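Local atomic coordinates of transcriptional regulator, LysR family (Vibrio cholerae, PDB entry 3SZP), a protein that probably binds DNA through a winged helix-turn-helix domain and activates virulence genes of Vibrio cholerae as a LysR-type transcriptional regulator. Residues A[108-113]-A[140-145]; A[115-120]-A[278-283]; A[168-173]-A[184-189]; A[222-227]-A[242-247]. All blocks are in the same frame, centred on the assembly; numbering follows the deposited sequence.

Contact 1: residues A[108-113]-A[140-145]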
loop_
_atom_site.group_PDB
_atom_site.type_symbol
_atom_site.label_atom_id
_atom_site.label_comp_id
_atom_site.label_asym_id
_atom_site.label_seq_id
_atom_site.Cartn_x
_atom_site.Cartn_y
_atom_site.Cartn_z
ATOM N N PRO A 108 -39.979 -6.605 14.581
ATOM C CA PRO A 108 -41.378 -6.471 15.010
ATOM C C PRO A 108 -41.437 -5.798 16.372
ATOM O O PRO A 108 -42.201 -4.861 16.567
ATOM C CB PRO A 108 -41.865 -7.927 15.086
ATOM C CG PRO A 108 -41.100 -8.606 13.991
ATOM C CD PRO A 108 -39.696 -7.952 14.053
ATOM N N MET A 109 -40.594 -6.263 17.288
ATOM C CA MET A 109 -40.559 -5.749 18.647
ATOM C C MET A 109 -40.052 -4.300 18.686
ATOM O O MET A 109 -40.623 -3.456 19.376
ATOM C CB MET A 109 -39.675 -6.655 19.499
ATOM C CG MET A 109 -39.582 -6.279 20.951
ATOM S SD MET A 109 -38.747 -7.606 21.856
ATOM C CE MET A 109 -37.091 -7.481 21.168
ATOM N N PHE A 110 -38.988 -4.018 17.935
ATOM C CA PHE A 110 -38.437 -2.676 17.895
ATOM C C PHE A 110 -39.466 -1.719 17.302
ATOM O O PHE A 110 -39.621 -0.592 17.760
ATOM C CB PHE A 110 -37.136 -2.630 17.069
ATOM C CG PHE A 110 -35.990 -3.375 17.701
ATOM C CD1 PHE A 110 -36.099 -3.861 18.993
ATOM C CD2 PHE A 110 -34.784 -3.564 17.018
ATOM C CE1 PHE A 110 -35.035 -4.540 19.600
ATOM C CE2 PHE A 110 -33.715 -4.246 17.624
ATOM C CZ PHE A 110 -33.846 -4.740 18.907
ATOM N N ASN A 111 -40.146 -2.169 16.256
ATOM C CA ASN A 111 -41.164 -1.334 15.632
ATOM C C ASN A 111 -42.294 -0.998 16.615
ATOM O O ASN A 111 -42.710 0.156 16.731
ATOM C CB ASN A 111 -41.698 -1.988 14.354
ATOM C CG ASN A 111 -40.685 -1.932 13.220
ATOM O OD1 ASN A 111 -39.813 -1.082 13.230
ATOM N ND2 ASN A 111 -40.796 -2.835 12.248
ATOM N N ALA A 112 -42.755 -2.015 17.334
ATOM C CA ALA A 112 -43.869 -1.851 18.262
ATOM C C ALA A 112 -43.433 -0.884 19.330
ATOM O O ALA A 112 -44.230 -0.113 19.831
ATOM C CB ALA A 112 -44.240 -3.184 18.890
ATOM N N PHE A 113 -42.151 -0.919 19.676
ATOM C CA PHE A 113 -41.667 -0.023 20.720
ATOM C C PHE A 113 -41.673 1.416 20.229
ATOM O O PHE A 113 -42.141 2.307 20.918
ATOM C CB PHE A 113 -40.270 -0.402 21.202
ATOM C CG PHE A 113 -39.671 0.610 22.127
ATOM C CD1 PHE A 113 -39.959 0.582 23.485
ATOM C CD2 PHE A 113 -38.859 1.621 21.638
ATOM C CE1 PHE A 113 -39.411 1.520 24.349
ATOM C CE2 PHE A 113 -38.314 2.571 22.498
ATOM C CZ PHE A 113 -38.586 2.515 23.854
ATOM N N VAL A 140 -28.241 -0.951 25.122
ATOM C CA VAL A 140 -28.657 -2.339 25.165
ATOM C C VAL A 140 -27.981 -3.109 24.044
ATOM O O VAL A 140 -27.931 -2.658 22.896
ATOM C CB VAL A 140 -30.179 -2.488 24.993
ATOM C CG1 VAL A 140 -30.587 -3.935 25.207
ATOM C CG2 VAL A 140 -30.933 -1.561 25.965
ATOM N N ILE A 141 -27.458 -4.275 24.389
ATOM C CA ILE A 141 -26.840 -5.158 23.419
ATOM C C ILE A 141 -27.669 -6.441 23.328
ATOM O O ILE A 141 -27.938 -7.091 24.341
ATOM C CB ILE A 141 -25.381 -5.487 23.821
ATOM C CG1 ILE A 141 -24.572 -4.206 24.006
ATOM C CG2 ILE A 141 -24.712 -6.359 22.781
ATOM C CD1 ILE A 141 -23.193 -4.422 24.655
ATOM N N PHE A 142 -28.117 -6.774 22.123
ATOM C CA PHE A 142 -28.710 -8.079 21.875
ATOM C C PHE A 142 -27.665 -8.983 21.236
ATOM O O PHE A 142 -27.017 -8.598 20.259
ATOM C CB PHE A 142 -29.936 -7.970 20.964
ATOM C CG PHE A 142 -31.057 -7.169 21.555
ATOM C CD1 PHE A 142 -31.075 -5.787 21.450
ATOM C CD2 PHE A 142 -32.094 -7.797 22.231
ATOM C CE1 PHE A 142 -32.119 -5.054 22.017
ATOM C CE2 PHE A 142 -33.133 -7.063 22.775
ATOM C CZ PHE A 142 -33.141 -5.697 22.669
ATOM N N ARG A 143 -27.495 -10.177 21.790
ATOM C CA ARG A 143 -26.527 -11.116 21.245
ATOM C C ARG A 143 -27.013 -12.563 21.265
ATOM O O ARG A 143 -27.968 -12.907 21.955
ATOM C CB ARG A 143 -25.182 -10.996 21.976
ATOM C CG ARG A 143 -24.093 -10.281 21.152
ATOM C CD ARG A 143 -22.725 -10.494 21.765
ATOM N NE ARG A 143 -22.791 -11.683 22.605
ATOM C CZ ARG A 143 -21.836 -12.080 23.430
ATOM N NH1 ARG A 143 -20.709 -11.383 23.546
ATOM N NH2 ARG A 143 -22.024 -13.182 24.147
ATOM N N VAL A 144 -26.348 -13.398 20.477
ATOM C CA VAL A 144 -26.554 -14.831 20.516
ATOM C C VAL A 144 -25.421 -15.443 21.312
ATOM O O VAL A 144 -24.264 -15.040 21.147
ATOM C CB VAL A 144 -26.506 -15.429 19.124
ATOM C CG1 VAL A 144 -26.598 -16.942 19.208
ATOM C CG2 VAL A 144 -27.616 -14.844 18.267
ATOM N N GLY A 145 -25.744 -16.406 22.177
ATOM C CA GLY A 145 -24.734 -17.072 22.982
ATOM C C GLY A 145 -24.433 -16.287 24.246
ATOM O O GLY A 145 -24.813 -15.114 24.360
#
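The ring of Phe-142 offers one face to Phe-110, whose CZ rests above it, 3.6 Å from Phe-142 CE1. Seen from Phe-110 the approach is oblique: the two planes are inclined at 57°, centroids 5.3 Å apart. Met-109 adds its methyl, and its CE lies 4.3 Å from Phe-142 CE2, again obliquely to the ring. An extended chain, with CG anti to the backbone N (chi1 -178°) and only the last torsion turned, carries that methyl across from the helix. Because the two rings come from opposite directions, they bridge backbones whose closest CA atoms, in Phe-110 and Phe-142, are 11.8 Å apart. All three side chains are buried, and Phe-281 of helix 276-287 packs on Phe-142 as well. Helix 102-116 is thereby joined to strand 140-144, an apolar, largely aromatic helix-on-sheet core of the kind found in the alpha/beta effector domain of LysR-type regulators, which resembles periplasmic binding proteins.

Contact 2: residues A[115-120]-A[278-283]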
loop_
_atom_site.group_PDB
_atom_site.type_symbol
_atom_site.label_atom_id
_atom_site.label_comp_id
_atom_site.label_asym_id
_atom_site.label_seq_id
_atom_site.Cartn_x
_atom_site.Cartn_y
_atom_site.Cartn_z
ATOM N N GLU A 115 -43.449 2.647 17.867
ATOM C CA GLU A 115 -44.841 3.051 17.707
ATOM C C GLU A 115 -45.426 3.565 19.026
ATOM O O GLU A 115 -46.057 4.614 19.061
ATOM C CB GLU A 115 -45.718 1.939 17.117
ATOM C CG GLU A 115 -47.209 2.310 17.129
ATOM C CD GLU A 115 -48.031 1.563 16.093
ATOM O OE1 GLU A 115 -47.487 0.646 15.431
ATOM O OE2 GLU A 115 -49.230 1.895 15.930
ATOM N N LYS A 116 -45.178 2.830 20.102
ATOM C CA LYS A 116 -45.642 3.214 21.426
ATOM C C LYS A 116 -44.941 4.459 21.963
ATOM O O LYS A 116 -45.550 5.267 22.651
ATOM C CB LYS A 116 -45.441 2.060 22.406
ATOM C CG LYS A 116 -46.055 2.300 23.775
ATOM C CD LYS A 116 -45.887 1.082 24.661
ATOM C CE LYS A 116 -46.844 1.104 25.847
ATOM N NZ LYS A 116 -46.820 -0.216 26.566
ATOM N N TYR A 117 -43.654 4.610 21.666
ATOM C CA TYR A 117 -42.903 5.746 22.192
ATOM C C TYR A 117 -42.309 6.601 21.088
ATOM O O TYR A 117 -41.140 6.462 20.758
ATOM C CB TYR A 117 -41.813 5.263 23.137
ATOM C CG TYR A 117 -42.358 4.498 24.314
ATOM C CD1 TYR A 117 -42.981 5.156 25.375
ATOM C CD2 TYR A 117 -42.268 3.117 24.364
ATOM C CE1 TYR A 117 -43.488 4.440 26.461
ATOM C CE2 TYR A 117 -42.766 2.401 25.438
ATOM C CZ TYR A 117 -43.365 3.061 26.479
ATOM O OH TYR A 117 -43.851 2.323 27.532
ATOM N N PRO A 118 -43.122 7.502 20.523
ATOM C CA PRO A 118 -42.752 8.302 19.350
ATOM C C PRO A 118 -41.638 9.329 19.607
ATOM O O PRO A 118 -41.084 9.818 18.627
ATOM C CB PRO A 118 -44.055 9.035 18.983
ATOM C CG PRO A 118 -45.138 8.421 19.860
ATOM C CD PRO A 118 -44.445 7.875 21.058
ATOM N N ASP A 119 -41.323 9.653 20.861
ATOM C CA ASP A 119 -40.268 10.633 21.163
ATOM C C ASP A 119 -38.965 9.951 21.573
ATOM O O ASP A 119 -37.980 10.610 21.886
ATOM C CB ASP A 119 -40.680 11.575 22.297
ATOM C CG ASP A 119 -41.926 12.360 21.989
ATOM O OD1 ASP A 119 -42.136 12.712 20.810
ATOM O OD2 ASP A 119 -42.691 12.644 22.940
ATOM N N ILE A 120 -38.978 8.630 21.616
ATOM C CA ILE A 120 -37.752 7.879 21.844
ATOM C C ILE A 120 -37.182 7.411 20.506
ATOM O O ILE A 120 -37.862 6.720 19.744
ATOM C CB ILE A 120 -37.988 6.664 22.753
ATOM C CG1 ILE A 120 -38.280 7.123 24.180
ATOM C CG2 ILE A 120 -36.781 5.735 22.705
ATOM C CD1 ILE A 120 -38.559 5.999 25.121
ATOM N N VAL A 278 -34.413 4.195 28.623
ATOM C CA VAL A 278 -33.852 2.848 28.522
ATOM C C VAL A 278 -34.651 1.850 29.371
ATOM O O VAL A 278 -34.894 0.720 28.941
ATOM C CB VAL A 278 -32.359 2.832 28.904
ATOM C CG1 VAL A 278 -31.765 1.460 28.680
ATOM C CG2 VAL A 278 -31.587 3.892 28.095
ATOM N N ARG A 279 -35.070 2.271 30.561
ATOM C CA ARG A 279 -35.911 1.431 31.418
ATOM C C ARG A 279 -37.197 1.004 30.714
ATOM O O ARG A 279 -37.567 -0.158 30.753
ATOM C CB ARG A 279 -36.256 2.138 32.737
ATOM C CG ARG A 279 -35.103 2.237 33.726
ATOM C CD ARG A 279 -35.596 2.593 35.139
ATOM N NE ARG A 279 -36.495 3.748 35.138
ATOM C CZ ARG A 279 -36.135 4.979 35.486
ATOM N NH1 ARG A 279 -34.891 5.223 35.882
ATOM N NH2 ARG A 279 -37.022 5.968 35.453
ATOM N N LEU A 280 -37.883 1.954 30.091
ATOM C CA LEU A 280 -39.078 1.658 29.312
ATOM C C LEU A 280 -38.789 0.619 28.220
ATOM O O LEU A 280 -39.547 -0.336 28.017
ATOM C CB LEU A 280 -39.617 2.942 28.681
ATOM C CG LEU A 280 -40.239 3.963 29.637
ATOM C CD1 LEU A 280 -40.578 5.277 28.927
ATOM C CD2 LEU A 280 -41.467 3.385 30.313
ATOM N N PHE A 281 -37.686 0.806 27.512
ATOM C CA PHE A 281 -37.309 -0.141 26.481
ATOM C C PHE A 281 -37.089 -1.530 27.074
ATOM O O PHE A 281 -37.674 -2.515 26.631
ATOM C CB PHE A 281 -36.057 0.327 25.735
ATOM C CG PHE A 281 -35.637 -0.603 24.636
ATOM C CD1 PHE A 281 -36.299 -0.596 23.413
ATOM C CD2 PHE A 281 -34.596 -1.503 24.829
ATOM C CE1 PHE A 281 -35.916 -1.470 22.393
ATOM C CE2 PHE A 281 -34.203 -2.374 23.811
ATOM C CZ PHE A 281 -34.866 -2.356 22.601
ATOM N N ILE A 282 -36.241 -1.605 28.082
ATOM C CA ILE A 282 -35.953 -2.872 28.733
ATOM C C ILE A 282 -37.237 -3.582 29.189
ATOM O O ILE A 282 -37.427 -4.772 28.912
ATOM C CB ILE A 282 -35.015 -2.657 29.930
ATOM C CG1 ILE A 282 -33.636 -2.204 29.445
ATOM C CG2 ILE A 282 -34.901 -3.931 30.773
ATOM C CD1 ILE A 282 -32.704 -1.808 30.590
ATOM N N ASP A 283 -38.112 -2.856 29.885
ATOM C CA ASP A 283 -39.381 -3.418 30.345
ATOM C C ASP A 283 -40.262 -3.833 29.171
ATOM O O ASP A 283 -41.024 -4.798 29.254
ATOM C CB ASP A 283 -40.144 -2.412 31.208
ATOM C CG ASP A 283 -39.601 -2.323 32.628
ATOM O OD1 ASP A 283 -38.739 -3.156 32.994
ATOM O OD2 ASP A 283 -40.061 -1.432 33.390
HETATM O O HOH W 1 -42.751 -0.262 28.401
#
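Apolar contact centres on Leu-280, whose two methyl branches are used differently. CD1 lies 3.9 Å from Tyr-117 CE1, approaching the ring obliquely, and it also meets the end of Ile-120, with 4.4 Å between Ile-120 CD1 and Leu-280 CD1. CD2 reaches the phenol end instead, 3.8 Å from Tyr-117 OH. The CG of Leu-280 stands anti to the carbonyl carbon (chi1 -70°), and from there both methyls reach the tyrosine. The leucine and tyrosine side chains cross at about a right angle, so the fork of Leu-280 follows the side of the tyrosine from ring carbon to hydroxyl. Within 115-120, Lys-116 CG lies over one face of the same ring, toward its rim, 3.7 Å above the plane.

Polar contact runs through a single water. It is 2.9 Å from Tyr-117 OH and donates to Leu-280 O at 3.2 Å, linking the phenol to the backbone of the helix.

Backbone bonding shapes the first segment. Tyr-117 leaves the helix and opens a type I beta turn, closed by Ile-120 N bonding to Tyr-117 O, and at both ends of the turn the CB bond points toward helix 276-287.

The contact therefore sits where helix 102-116 ends and the chain turns into strand 120-127, alongside helix 276-287. Ile-120 and Phe-281 both reach Ile-93 of strand 91-98, while Pro-118 packs on Arg-214 of the second subunit.

Contact 3: residues A[168-173]-A[184-189]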
loop_
_atom_site.group_PDB
_atom_site.type_symbol
_atom_site.label_atom_id
_atom_site.label_comp_id
_atom_site.label_asym_id
_atom_site.label_seq_id
_atom_site.Cartn_x
_atom_site.Cartn_y
_atom_site.Cartn_z
ATOM N N PRO A 168 -37.074 -28.767 -2.994
ATOM C CA PRO A 168 -37.511 -29.995 -3.678
ATOM C C PRO A 168 -36.751 -30.188 -5.003
ATOM O O PRO A 168 -36.379 -31.315 -5.343
ATOM C CB PRO A 168 -38.992 -29.740 -3.962
ATOM C CG PRO A 168 -39.418 -28.722 -2.939
ATOM C CD PRO A 168 -38.188 -27.871 -2.649
ATOM N N GLN A 169 -36.520 -29.098 -5.730
ATOM C CA GLN A 169 -35.752 -29.175 -6.962
ATOM C C GLN A 169 -34.401 -29.844 -6.706
ATOM O O GLN A 169 -33.979 -30.691 -7.484
ATOM C CB GLN A 169 -35.566 -27.786 -7.600
ATOM C CG GLN A 169 -35.126 -27.805 -9.070
ATOM C CD GLN A 169 -34.373 -26.527 -9.525
ATOM O OE1 GLN A 169 -34.420 -25.468 -8.875
ATOM N NE2 GLN A 169 -33.670 -26.638 -10.648
ATOM N N TYR A 170 -33.721 -29.472 -5.617
ATOM C CA TYR A 170 -32.403 -30.051 -5.328
ATOM C C TYR A 170 -32.531 -31.544 -4.992
ATOM O O TYR A 170 -31.760 -32.378 -5.480
ATOM C CB TYR A 170 -31.692 -29.315 -4.189
ATOM C CG TYR A 170 -30.390 -29.979 -3.784
ATOM C CD1 TYR A 170 -29.209 -29.735 -4.487
ATOM C CD2 TYR A 170 -30.343 -30.864 -2.719
ATOM C CE1 TYR A 170 -28.020 -30.351 -4.135
ATOM C CE2 TYR A 170 -29.162 -31.489 -2.359
ATOM C CZ TYR A 170 -28.005 -31.222 -3.069
ATOM O OH TYR A 170 -26.836 -31.836 -2.716
ATOM N N LEU A 171 -33.498 -31.867 -4.153
ATOM C CA LEU A 171 -33.658 -33.235 -3.702
ATOM C C LEU A 171 -34.091 -34.158 -4.840
ATOM O O LEU A 171 -33.728 -35.330 -4.858
ATOM C CB LEU A 171 -34.637 -33.289 -2.539
ATOM C CG LEU A 171 -34.032 -32.571 -1.340
ATOM C CD1 LEU A 171 -35.010 -32.514 -0.183
ATOM C CD2 LEU A 171 -32.740 -33.270 -0.945
ATOM N N SER A 172 -34.851 -33.610 -5.787
ATOM C CA SER A 172 -35.238 -34.334 -6.988
ATOM C C SER A 172 -34.038 -34.943 -7.689
ATOM O O SER A 172 -34.130 -36.023 -8.267
ATOM C CB SER A 172 -35.950 -33.400 -7.967
ATOM O OG SER A 172 -37.299 -33.194 -7.592
ATOM N N SER A 173 -32.913 -34.242 -7.636
ATOM C CA SER A 173 -31.750 -34.615 -8.417
ATOM C C SER A 173 -30.609 -35.170 -7.566
ATOM O O SER A 173 -29.639 -35.718 -8.092
ATOM C CB SER A 173 -31.265 -33.401 -9.203
ATOM O OG SER A 173 -30.378 -33.802 -10.229
ATOM N N HIS A 184 -21.202 -35.088 3.104
ATOM C CA HIS A 184 -19.952 -34.921 2.353
ATOM C C HIS A 184 -20.135 -35.145 0.853
ATOM O O HIS A 184 -19.339 -34.666 0.044
ATOM C CB HIS A 184 -18.845 -35.834 2.892
ATOM C CG HIS A 184 -18.358 -35.445 4.255
ATOM N ND1 HIS A 184 -17.727 -34.244 4.508
ATOM C CD2 HIS A 184 -18.414 -36.096 5.444
ATOM C CE1 HIS A 184 -17.417 -34.171 5.791
ATOM N NE2 HIS A 184 -17.820 -35.284 6.381
ATOM N N GLN A 185 -21.192 -35.868 0.495
ATOM C CA GLN A 185 -21.499 -36.163 -0.901
ATOM C C GLN A 185 -22.383 -35.089 -1.530
ATOM O O GLN A 185 -22.581 -35.076 -2.735
ATOM C CB GLN A 185 -22.198 -37.525 -1.016
ATOM C CG GLN A 185 -21.261 -38.720 -1.106
ATOM C CD GLN A 185 -20.228 -38.730 0.002
ATOM O OE1 GLN A 185 -20.548 -39.002 1.167
ATOM N NE2 GLN A 185 -18.977 -38.420 -0.350
ATOM N N HIS A 186 -22.910 -34.189 -0.708
ATOM C CA HIS A 186 -23.888 -33.210 -1.171
ATOM C C HIS A 186 -23.312 -31.821 -1.351
ATOM O O HIS A 186 -22.224 -31.534 -0.853
ATOM C CB HIS A 186 -25.056 -33.146 -0.196
ATOM C CG HIS A 186 -26.047 -34.233 -0.407
ATOM N ND1 HIS A 186 -27.129 -34.090 -1.247
ATOM C CD2 HIS A 186 -26.107 -35.494 0.084
ATOM C CE1 HIS A 186 -27.820 -35.215 -1.259
ATOM N NE2 HIS A 186 -27.222 -36.080 -0.457
ATOM N N GLN A 187 -24.064 -30.967 -2.051
ATOM C CA GLN A 187 -23.717 -29.552 -2.195
ATOM C C GLN A 187 -24.152 -28.797 -0.948
ATOM O O GLN A 187 -25.342 -28.707 -0.656
ATOM C CB GLN A 187 -24.384 -28.944 -3.429
ATOM C CG GLN A 187 -23.882 -29.539 -4.724
ATOM C CD GLN A 187 -22.378 -29.790 -4.671
ATOM O OE1 GLN A 187 -21.580 -28.852 -4.668
ATOM N NE2 GLN A 187 -21.983 -31.077 -4.603
ATOM N N LEU A 188 -23.194 -28.268 -0.201
ATOM C CA LEU A 188 -23.542 -27.553 1.027
ATOM C C LEU A 188 -23.480 -26.034 0.875
ATOM O O LEU A 188 -22.647 -25.509 0.137
ATOM C CB LEU A 188 -22.689 -28.039 2.198
ATOM C CG LEU A 188 -22.700 -29.558 2.346
ATOM C CD1 LEU A 188 -21.932 -29.972 3.591
ATOM C CD2 LEU A 188 -24.155 -30.100 2.401
ATOM N N LEU A 189 -24.377 -25.342 1.575
ATOM C CA LEU A 189 -24.484 -23.893 1.524
ATOM C C LEU A 189 -24.409 -23.400 2.958
ATOM O O LEU A 189 -25.248 -23.758 3.788
ATOM C CB LEU A 189 -25.816 -23.461 0.914
ATOM C CG LEU A 189 -26.227 -24.205 -0.363
ATOM C CD1 LEU A 189 -27.712 -23.941 -0.697
ATOM C CD2 LEU A 189 -25.338 -23.796 -1.542
#
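A short helix, 168-173, following the long strand 153-166 is tied here to the loop leading into strand 188-191 by one phenol. Tyr-170 OH lies 2.7 Å from His-186 ND1, a hydrogen bond in which either group could be the donor. The same oxygen accepts from the backbone at 3.0 Å, Gln-187 N to Tyr-170 OH, with an N-H...O angle of 159°. Two bonds from consecutive residues thus grip the hydroxyl and fix where the tyrosine ends. The imidazole and phenol rings meet at their edges, ND1 near the plane of the phenol, planes 52° apart. Tyr-170 gets there with CG trans to its backbone N (chi1 174°), and Gln-187 CB adds an apolar touch, 4.0 Å from Tyr-170 CE1. His-174 stacks on the tyrosine ring, and Ile-233 of strand 233-237 packs against both Tyr-170 and His-186. Such a buried tyrosine, bonded to the loop before a strand, belongs to an alpha/beta subdomain like those of periplasmic binding proteins.

Contact 4: residues A[222-227]-A[242-247]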
loop_
_atom_site.group_PDB
_atom_site.type_symbol
_atom_site.label_atom_id
_atom_site.label_comp_id
_atom_site.label_asym_id
_atom_site.label_seq_id
_atom_site.Cartn_x
_atom_site.Cartn_y
_atom_site.Cartn_z
ATOM N N VAL A 222 -28.567 -14.532 2.410
ATOM C CA VAL A 222 -28.201 -14.824 1.024
ATOM C C VAL A 222 -28.083 -16.340 0.802
ATOM O O VAL A 222 -28.287 -16.829 -0.292
ATOM C CB VAL A 222 -26.873 -14.104 0.597
ATOM C CG1 VAL A 222 -27.066 -12.577 0.567
ATOM C CG2 VAL A 222 -25.723 -14.496 1.517
ATOM N N VAL A 223 -27.754 -17.067 1.860
ATOM C CA VAL A 223 -27.631 -18.521 1.810
ATOM C C VAL A 223 -29.000 -19.227 1.676
ATOM O O VAL A 223 -29.158 -20.132 0.859
ATOM C CB VAL A 223 -26.844 -19.046 3.047
ATOM C CG1 VAL A 223 -26.808 -20.581 3.074
ATOM C CG2 VAL A 223 -25.413 -18.487 3.042
ATOM N N ARG A 224 -29.985 -18.799 2.458
ATOM C CA ARG A 224 -31.342 -19.288 2.293
ATOM C C ARG A 224 -31.772 -19.091 0.848
ATOM O O ARG A 224 -32.434 -19.930 0.256
ATOM C CB ARG A 224 -32.294 -18.530 3.224
ATOM C CG ARG A 224 -33.712 -19.124 3.358
ATOM C CD ARG A 224 -34.621 -18.767 2.168
ATOM N NE ARG A 224 -34.616 -17.326 1.892
ATOM C CZ ARG A 224 -35.092 -16.756 0.788
ATOM N NH1 ARG A 224 -35.641 -17.493 -0.168
ATOM N NH2 ARG A 224 -35.021 -15.436 0.648
ATOM N N SER A 225 -31.393 -17.958 0.285
ATOM C CA SER A 225 -31.777 -17.607 -1.068
ATOM C C SER A 225 -31.171 -18.612 -2.071
ATOM O O SER A 225 -31.826 -19.038 -3.032
ATOM C CB SER A 225 -31.286 -16.193 -1.343
ATOM O OG SER A 225 -31.314 -15.893 -2.720
ATOM N N ALA A 226 -29.918 -18.994 -1.832
ATOM C CA ALA A 226 -29.245 -19.953 -2.705
ATOM C C ALA A 226 -29.916 -21.309 -2.526
ATOM O O ALA A 226 -30.089 -22.069 -3.476
ATOM C CB ALA A 226 -27.778 -20.036 -2.351
ATOM N N CYS A 227 -30.315 -21.591 -1.293
ATOM C CA CYS A 227 -30.980 -22.836 -0.977
ATOM C C CYS A 227 -32.333 -22.940 -1.701
ATOM O O CYS A 227 -32.650 -23.977 -2.272
ATOM C CB CYS A 227 -31.155 -22.946 0.536
ATOM S SG CYS A 227 -31.692 -24.571 1.138
ATOM N N ARG A 242 -39.702 -20.410 8.449
ATOM C CA ARG A 242 -41.054 -20.970 8.500
ATOM C C ARG A 242 -41.896 -20.624 7.256
ATOM O O ARG A 242 -42.665 -21.460 6.761
ATOM C CB ARG A 242 -41.779 -20.686 9.844
ATOM C CG ARG A 242 -42.073 -19.211 10.195
ATOM C CD ARG A 242 -43.251 -19.098 11.209
ATOM N NE ARG A 242 -43.288 -17.798 11.887
ATOM C CZ ARG A 242 -43.946 -17.554 13.018
ATOM N NH1 ARG A 242 -44.632 -18.521 13.611
ATOM N NH2 ARG A 242 -43.921 -16.340 13.562
ATOM N N GLU A 243 -41.714 -19.410 6.733
ATOM C CA GLU A 243 -42.387 -18.986 5.500
ATOM C C GLU A 243 -42.215 -20.056 4.442
ATOM O O GLU A 243 -43.191 -20.574 3.893
ATOM C CB GLU A 243 -41.812 -17.660 4.978
ATOM C CG GLU A 243 -42.566 -17.106 3.755
ATOM C CD GLU A 243 -41.950 -15.832 3.169
ATOM O OE1 GLU A 243 -41.079 -15.219 3.825
ATOM O OE2 GLU A 243 -42.349 -15.441 2.044
ATOM N N PHE A 244 -40.952 -20.398 4.194
ATOM C CA PHE A 244 -40.577 -21.322 3.136
ATOM C C PHE A 244 -40.861 -22.773 3.482
ATOM O O PHE A 244 -41.097 -23.587 2.597
ATOM C CB PHE A 244 -39.098 -21.112 2.798
ATOM C CG PHE A 244 -38.717 -19.663 2.758
ATOM C CD1 PHE A 244 -39.168 -18.847 1.729
ATOM C CD2 PHE A 244 -37.963 -19.102 3.765
ATOM C CE1 PHE A 244 -38.847 -17.506 1.697
ATOM C CE2 PHE A 244 -37.634 -17.754 3.739
ATOM C CZ PHE A 244 -38.078 -16.957 2.710
ATOM N N LEU A 245 -40.825 -23.120 4.761
ATOM C CA LEU A 245 -41.195 -24.482 5.116
ATOM C C LEU A 245 -42.690 -24.700 4.859
ATOM O O LEU A 245 -43.108 -25.805 4.510
ATOM C CB LEU A 245 -40.849 -24.793 6.574
ATOM C CG LEU A 245 -39.389 -25.028 6.975
ATOM C CD1 LEU A 245 -39.325 -25.284 8.472
ATOM C CD2 LEU A 245 -38.795 -26.195 6.210
ATOM N N GLU A 246 -43.497 -23.651 5.018
ATOM C CA GLU A 246 -44.948 -23.787 4.810
ATOM C C GLU A 246 -45.333 -23.992 3.340
ATOM O O GLU A 246 -46.105 -24.907 3.018
ATOM C CB GLU A 246 -45.718 -22.612 5.418
ATOM C CG GLU A 246 -47.201 -22.540 5.003
ATOM C CD GLU A 246 -48.011 -23.789 5.352
ATOM O OE1 GLU A 246 -47.693 -24.466 6.352
ATOM O OE2 GLU A 246 -48.979 -24.089 4.617
ATOM N N ASP A 247 -44.825 -23.140 2.450
ATOM C CA ASP A 247 -44.883 -23.463 1.029
ATOM C C ASP A 247 -43.882 -24.599 0.835
ATOM O O ASP A 247 -42.857 -24.639 1.512
ATOM C CB ASP A 247 -44.563 -22.246 0.147
ATOM C CG ASP A 247 -43.123 -21.782 0.273
ATOM O OD1 ASP A 247 -42.221 -22.635 0.414
ATOM O OD2 ASP A 247 -42.885 -20.556 0.220
#
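Arg-224 lies flat on Phe-244, guanidinium and ring planes only 9° apart and their centres 4.1 Å from each other. The cation-pi component is off-centre: Arg-224 CZ stands 34° from the ring normal, with Phe-244 CZ over the middle of the guanidinium. The methylene before it shares the same face in a CH-pi contact, Arg-224 CD coming 3.5 Å from Phe-244 CE2. The arginine chain, starting with CG trans to the backbone N (chi1 -169°), then bends at chi2 and chi3, which turns CD and the guanidinium together onto the ring. Behind this first shell, Ser-228 OG takes a hydrogen bond from Arg-224 NH1 and so helps set the rotation of the planar group. On the other side of the phenyl ring Glu-243 CB lies over its centre, 4.1 Å above the plane. This surface contact connects helix 220-228 with the short helix 242-246, on either side of strand 233-237 in sequence; Met-236 of that strand touches Arg-224, and Lys-103 of the second subunit packs on the arginine too.

Two clusters emerge within the effector region. Contacts 1 and 2 share helix 102-116 and have centres 12 Å apart; helix 276-287 joins them through Phe-281, whose CA lies 3.4 Å from Phe-113 CE1; separately, Phe-113 CE2 meets Ile-120 CG2 at 3.5 Å. Contacts 3 and 4 form the other cluster, centres 14 Å apart, with Leu-189 CD1 3.5 Å from Cys-227 CA. Contacts 2 and 3 lie farthest apart, centres about 46 Å from each other on opposite sides of the chain's centre, whereas the nearest atoms of contacts 1 and 4 are about 8 Å apart. Across the subunit interface, Ser-225 OG is hydrogen-bonded to Asn-111 ND2 of the second subunit; the reciprocal bond is weak.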